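Local coordinates for protein STU0660 (PDB 3ZTH) that probably binds double-stranded DNA as a large, magnesium-binding Csn2 protein of CRISPR-mediated bacterial immunity in Streptococcus thermophilus, at residues Asn205-Ile210 / Phe237-Gly242; Ile217-Ile222 / Tyr243-Glu248. All coordinates share one frame; numbering follows the deposited sequence.

Contact 1 (Asn205-Ile210 / Phe237-Gly242). With MG (magnesium ion), chain C.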
loop_
_atom_site.group_PDB
_atom_site.type_symbol
_atom_site.label_atom_id
_atom_site.label_comp_id
_atom_site.label_asym_id
_atom_site.label_seq_id
_atom_site.Cartn_x
_atom_site.Cartn_y
_atom_site.Cartn_z
ATOM N N ASN A 205 7.794 34.339 5.869
ATOM C CA ASN A 205 7.282 34.491 4.504
ATOM C C ASN A 205 5.957 35.219 4.394
ATOM O O ASN A 205 5.474 35.437 3.300
ATOM C CB ASN A 205 7.125 33.130 3.826
ATOM C CG ASN A 205 8.397 32.330 3.836
ATOM O OD1 ASN A 205 9.436 32.798 3.374
ATOM N ND2 ASN A 205 8.327 31.112 4.359
ATOM N N ILE A 206 5.362 35.600 5.511
ATOM C CA ILE A 206 4.077 36.284 5.471
ATOM C C ILE A 206 4.152 37.784 5.186
ATOM O O ILE A 206 3.259 38.338 4.539
ATOM C CB ILE A 206 3.308 36.047 6.783
ATOM C CG1 ILE A 206 3.036 34.553 6.937
ATOM C CG2 ILE A 206 1.998 36.816 6.781
ATOM C CD1 ILE A 206 2.433 33.917 5.684
ATOM N N ASP A 207 5.207 38.440 5.664
ATOM C CA ASP A 207 5.377 39.873 5.439
ATOM C C ASP A 207 5.136 40.273 3.992
ATOM O O ASP A 207 4.559 41.324 3.716
ATOM C CB ASP A 207 6.790 40.330 5.800
ATOM C CG ASP A 207 7.056 40.273 7.267
ATOM O OD1 ASP A 207 6.076 40.187 8.037
ATOM O OD2 ASP A 207 8.241 40.331 7.656
ATOM N N GLY A 208 5.600 39.444 3.067
ATOM C CA GLY A 208 5.445 39.775 1.668
ATOM C C GLY A 208 4.031 39.693 1.149
ATOM O O GLY A 208 3.724 40.285 0.117
ATOM N N PHE A 209 3.162 38.985 1.865
ATOM C CA PHE A 209 1.787 38.808 1.415
ATOM C C PHE A 209 0.755 39.806 1.930
ATOM O O PHE A 209 -0.392 39.781 1.499
ATOM C CB PHE A 209 1.327 37.383 1.723
ATOM C CG PHE A 209 2.322 36.325 1.318
ATOM C CD1 PHE A 209 3.199 36.543 0.251
ATOM C CD2 PHE A 209 2.361 35.095 1.983
ATOM C CE1 PHE A 209 4.101 35.552 -0.150
ATOM C CE2 PHE A 209 3.256 34.093 1.592
ATOM C CZ PHE A 209 4.129 34.321 0.522
ATOM N N ILE A 210 1.145 40.682 2.845
ATOM C CA ILE A 210 0.212 41.679 3.347
ATOM C C ILE A 210 0.901 43.016 3.510
ATOM O O ILE A 210 2.116 43.079 3.673
ATOM C CB ILE A 210 -0.417 41.266 4.697
ATOM C CG1 ILE A 210 0.660 41.099 5.765
ATOM C CG2 ILE A 210 -1.176 39.957 4.533
ATOM C CD1 ILE A 210 0.081 40.725 7.112
ATOM N N PHE A 237 10.188 35.968 11.500
ATOM C CA PHE A 237 11.343 36.262 10.647
ATOM C C PHE A 237 10.917 37.432 9.763
ATOM O O PHE A 237 10.544 37.246 8.598
ATOM C CB PHE A 237 11.690 35.060 9.765
ATOM C CG PHE A 237 12.258 33.897 10.520
ATOM C CD1 PHE A 237 11.419 33.016 11.200
ATOM C CD2 PHE A 237 13.629 33.681 10.554
ATOM C CE1 PHE A 237 11.935 31.935 11.900
ATOM C CE2 PHE A 237 14.160 32.601 11.248
ATOM C CZ PHE A 237 13.308 31.723 11.926
ATOM N N PRO A 238 10.949 38.656 10.313
ATOM C CA PRO A 238 10.557 39.865 9.576
ATOM C C PRO A 238 11.463 40.213 8.411
ATOM O O PRO A 238 12.644 39.866 8.402
ATOM C CB PRO A 238 10.587 40.957 10.643
ATOM C CG PRO A 238 10.382 40.215 11.921
ATOM C CD PRO A 238 11.216 38.972 11.727
ATOM N N SER A 239 10.890 40.907 7.432
ATOM C CA SER A 239 11.621 41.366 6.254
ATOM C C SER A 239 12.528 42.500 6.720
ATOM O O SER A 239 12.433 42.953 7.859
ATOM C CB SER A 239 10.657 41.920 5.208
ATOM O OG SER A 239 9.534 41.075 5.059
ATOM N N ASP A 240 13.384 42.980 5.830
ATOM C CA ASP A 240 14.300 44.055 6.180
ATOM C C ASP A 240 13.646 45.414 6.432
ATOM O O ASP A 240 14.209 46.248 7.151
ATOM C CB ASP A 240 15.351 44.213 5.084
ATOM C CG ASP A 240 16.297 43.036 5.011
ATOM O OD1 ASP A 240 16.127 42.072 5.788
ATOM O OD2 ASP A 240 17.218 43.083 4.166
ATOM N N GLN A 241 12.469 45.655 5.859
ATOM C CA GLN A 241 11.851 46.959 6.045
ATOM C C GLN A 241 10.346 47.002 6.275
ATOM O O GLN A 241 9.580 46.317 5.615
ATOM C CB GLN A 241 12.223 47.858 4.855
ATOM C CG GLN A 241 11.691 49.287 4.939
ATOM C CD GLN A 241 10.274 49.439 4.378
ATOM O OE1 GLN A 241 9.509 50.313 4.810
ATOM N NE2 GLN A 241 9.927 48.598 3.403
ATOM N N GLY A 242 9.937 47.820 7.238
ATOM C CA GLY A 242 8.523 47.993 7.524
ATOM C C GLY A 242 7.733 46.951 8.299
ATOM O O GLY A 242 6.516 47.102 8.408
HETATM MG MG MG C . 18.395 41.422 2.850
HETATM O O HOH W 1 8.067 37.034 6.856
HETATM O O HOH W 2 19.609 39.925 1.419
HETATM O O HOH W 3 18.201 40.219 5.002
HETATM O O HOH W 4 18.593 43.519 1.584
#
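Next to a magnesium site, at the ends of two neighbouring parallel strands, the carboxylate of Asp207 reaches across to the backbone and hydroxyl of Ser239. One oxygen does all the work: Asp207 OD2 accepts a hydrogen bond from Ser239 N at 2.7 Å. The amide lies nearly in line with the C-O bond of the carboxylate, though the hydrogen bond is bent, with an N-H...O angle of 142°. Asp207 OD2 also accepts from Ser239 OG at 3.0 Å through its anti lone pair. With OG anti to the carbonyl carbon (chi1 -44°), the hydroxyl lies beside its own amide, and both donors reach the same oxygen. These loops follow strands 199-204 and 232-237 of a mixed, largely parallel sheet, consistent with the P-loop NTPase clan to which the family belongs. Nearer the strand ends, a water donates to Phe237 O at 3.0 Å and weakly accepts from the backbone amides of Asn205 and Asp207, bridging the loops. The side chain of Asp240 points away from 205-210 and binds magnesium through OD2 at 2.4 Å; three waters also coordinate the ion, and Gln26 belongs to the same site. Around Asp207 itself, Tyr215 and Tyr243 pack against the side chain.

Contact 2 (Ile217-Ile222 / Tyr243-Glu248); sequences IFYRQI and YLKIDE
Tyr219 lays its ring against the aliphatic root of Lys245, and this is the close-packed part of the contact. Lys245 CG stands over the centre of the ring, 3.5 Å from the Tyr219 centroid, a CH-pi contact almost along the ring normal. Lys245 CB sits over the hydroxyl-bearing end of the same ring, 3.4 Å from Tyr219 CZ. The ring is extended from the helix with CG anti to the backbone N (chi1 177°), which carries it out to the loop. The two side chains run past each other in opposite directions: the hydroxyl points on toward Asp247, whereas the lysine, bent at chi2 (-60°), heads back along the helix to a weak hydrogen bond between NZ and Thr216 OG1. Beyond the ring the contact loosens into a water-mediated polar edge. Tyr219 OH and Asp247 OD2 are 3.4 Å apart. A water joins them, 3.0 Å from Tyr219 OH, and donates to Asp247 OD2. The other carboxylate oxygen, Asp247 OD1, accepts from the backbone N of Asn250, which anchors the aspartate within its own loop. Ile20 of strand 20-24 also touches Tyr219. Through this aromatic-aliphatic packing, helix 212-228 holds the loop following strand 232-237, an arrangement that fits the alpha/beta layering of a P-loop NTPase-like domain.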
loop_
_atom_site.group_PDB
_atom_site.type_symbol
_atom_site.label_atom_id
_atom_site.label_comp_id
_atom_site.label_asym_id
_atom_site.label_seq_id
_atom_site.Cartn_x
_atom_site.Cartn_y
_atom_site.Cartn_z
ATOM N N ILE A 217 -2.052 45.134 12.288
ATOM C CA ILE A 217 -3.262 44.574 12.871
ATOM C C ILE A 217 -2.961 43.166 13.405
ATOM O O ILE A 217 -3.342 42.806 14.529
ATOM C CB ILE A 217 -4.399 44.502 11.815
ATOM C CG1 ILE A 217 -4.864 45.919 11.473
ATOM C CG2 ILE A 217 -5.554 43.647 12.330
ATOM C CD1 ILE A 217 -5.928 45.977 10.380
ATOM N N PHE A 218 -2.273 42.376 12.586
ATOM C CA PHE A 218 -1.882 41.015 12.946
ATOM C C PHE A 218 -0.967 41.003 14.171
ATOM O O PHE A 218 -1.115 40.168 15.066
ATOM C CB PHE A 218 -1.164 40.366 11.760
ATOM C CG PHE A 218 -0.267 39.224 12.138
ATOM C CD1 PHE A 218 -0.790 37.963 12.394
ATOM C CD2 PHE A 218 1.110 39.421 12.263
ATOM C CE1 PHE A 218 0.041 36.910 12.772
ATOM C CE2 PHE A 218 1.949 38.380 12.639
ATOM C CZ PHE A 218 1.416 37.118 12.895
ATOM N N TYR A 219 -0.020 41.936 14.204
ATOM C CA TYR A 219 0.932 42.025 15.310
ATOM C C TYR A 219 0.278 42.397 16.637
ATOM O O TYR A 219 0.689 41.905 17.691
ATOM C CB TYR A 219 2.050 43.022 14.963
ATOM C CG TYR A 219 3.052 43.247 16.077
ATOM C CD1 TYR A 219 3.982 42.264 16.419
ATOM C CD2 TYR A 219 3.067 44.445 16.791
ATOM C CE1 TYR A 219 4.902 42.470 17.445
ATOM C CE2 TYR A 219 3.980 44.661 17.808
ATOM C CZ TYR A 219 4.895 43.673 18.133
ATOM O OH TYR A 219 5.804 43.902 19.148
ATOM N N ARG A 220 -0.730 43.266 16.594
ATOM C CA ARG A 220 -1.435 43.635 17.824
ATOM C C ARG A 220 -2.134 42.388 18.359
ATOM O O ARG A 220 -2.151 42.137 19.562
ATOM C CB ARG A 220 -2.466 44.726 17.564
ATOM C CG ARG A 220 -1.866 46.078 17.271
ATOM C CD ARG A 220 -2.949 47.102 16.960
ATOM N NE ARG A 220 -2.376 48.356 16.473
ATOM C CZ ARG A 220 -1.560 49.132 17.180
ATOM N NH1 ARG A 220 -1.220 48.791 18.421
ATOM N NH2 ARG A 220 -1.067 50.241 16.635
ATOM N N GLN A 221 -2.702 41.602 17.453
ATOM C CA GLN A 221 -3.378 40.374 17.840
ATOM C C GLN A 221 -2.429 39.419 18.546
ATOM O O GLN A 221 -2.761 38.909 19.614
ATOM C CB GLN A 221 -4.000 39.699 16.620
ATOM C CG GLN A 221 -5.301 40.351 16.184
ATOM C CD GLN A 221 -5.806 39.857 14.840
ATOM O OE1 GLN A 221 -5.724 38.669 14.525
ATOM N NE2 GLN A 221 -6.347 40.771 14.043
ATOM N N ILE A 222 -1.242 39.179 17.988
ATOM C CA ILE A 222 -0.335 38.263 18.667
ATOM C C ILE A 222 0.152 38.825 20.004
ATOM O O ILE A 222 0.405 38.062 20.933
ATOM C CB ILE A 222 0.881 37.847 17.785
ATOM C CG1 ILE A 222 1.767 39.039 17.461
ATOM C CG2 ILE A 222 0.391 37.197 16.501
ATOM C CD1 ILE A 222 2.956 38.634 16.613
ATOM N N TYR A 243 8.382 45.917 8.838
ATOM C CA TYR A 243 7.658 44.890 9.592
ATOM C C TYR A 243 8.158 44.624 11.012
ATOM O O TYR A 243 7.384 44.244 11.891
ATOM C CB TYR A 243 7.623 43.585 8.796
ATOM C CG TYR A 243 6.768 43.714 7.558
ATOM C CD1 TYR A 243 7.288 44.253 6.381
ATOM C CD2 TYR A 243 5.417 43.387 7.592
ATOM C CE1 TYR A 243 6.483 44.466 5.279
ATOM C CE2 TYR A 243 4.600 43.598 6.497
ATOM C CZ TYR A 243 5.135 44.137 5.343
ATOM O OH TYR A 243 4.325 44.348 4.249
ATOM N N LEU A 244 9.451 44.827 11.235
ATOM C CA LEU A 244 10.032 44.626 12.554
ATOM C C LEU A 244 9.404 45.612 13.546
ATOM O O LEU A 244 9.358 46.811 13.287
ATOM C CB LEU A 244 11.540 44.857 12.484
ATOM C CG LEU A 244 12.343 44.710 13.771
ATOM C CD1 LEU A 244 12.248 43.268 14.276
ATOM C CD2 LEU A 244 13.794 45.114 13.504
ATOM N N LYS A 245 8.911 45.106 14.674
ATOM C CA LYS A 245 8.294 45.958 15.694
ATOM C C LYS A 245 9.170 45.956 16.940
ATOM O O LYS A 245 9.445 44.896 17.503
ATOM C CB LYS A 245 6.897 45.437 16.075
ATOM C CG LYS A 245 5.912 45.330 14.924
ATOM C CD LYS A 245 5.664 46.687 14.272
ATOM C CE LYS A 245 4.826 46.545 13.003
ATOM N NZ LYS A 245 4.604 47.849 12.299
ATOM N N ILE A 246 9.603 47.133 17.372
ATOM C CA ILE A 246 10.440 47.244 18.562
ATOM C C ILE A 246 9.777 48.057 19.672
ATOM O O ILE A 246 9.300 49.164 19.431
ATOM C CB ILE A 246 11.804 47.905 18.231
ATOM C CG1 ILE A 246 12.630 46.977 17.338
ATOM C CG2 ILE A 246 12.562 48.229 19.507
ATOM C CD1 ILE A 246 13.985 47.533 16.961
ATOM N N ASP A 247 9.730 47.490 20.877
ATOM C CA ASP A 247 9.181 48.180 22.047
ATOM C C ASP A 247 9.978 47.732 23.270
ATOM O O ASP A 247 10.856 46.875 23.154
ATOM C CB ASP A 247 7.678 47.895 22.244
ATOM C CG ASP A 247 7.375 46.426 22.501
ATOM O OD1 ASP A 247 8.072 45.796 23.325
ATOM O OD2 ASP A 247 6.416 45.902 21.886
ATOM N N GLU A 248 9.688 48.308 24.434
ATOM C CA GLU A 248 10.413 47.954 25.652
ATOM C C GLU A 248 10.347 46.477 26.026
ATOM O O GLU A 248 11.324 45.913 26.515
ATOM C CB GLU A 248 9.920 48.787 26.847
ATOM C CG GLU A 248 10.721 50.064 27.108
ATOM C CD GLU A 248 12.222 49.809 27.338
ATOM O OE1 GLU A 248 12.686 48.650 27.190
ATOM O OE2 GLU A 248 12.943 50.782 27.662
HETATM O O HOH W 5 5.426 43.153 22.034
#

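In the fold
From the N terminus, strand 199-204 runs into the loop 205-210, helix 212-228 follows with 217-222 on it, and strand 232-237 then leads into the continuous run 237-248; the three elements form a beta-alpha-beta crossover. Contact 1 closes the passage through helix 212-228 and strand 232-237; contact 2 closes a shorter excursion from the helix to the second loop. Their segments alternate along the chain, so the two closures cross rather than nest. They meet where Tyr243, the first residue of 243-248, probably hydrogen-bonds through OH to Ile210 O. Together they tie two adjacent parallel strands, the helix connecting them and the magnesium-bearing loop. Both also touch the second subunit, notably through Asn28 of that chain.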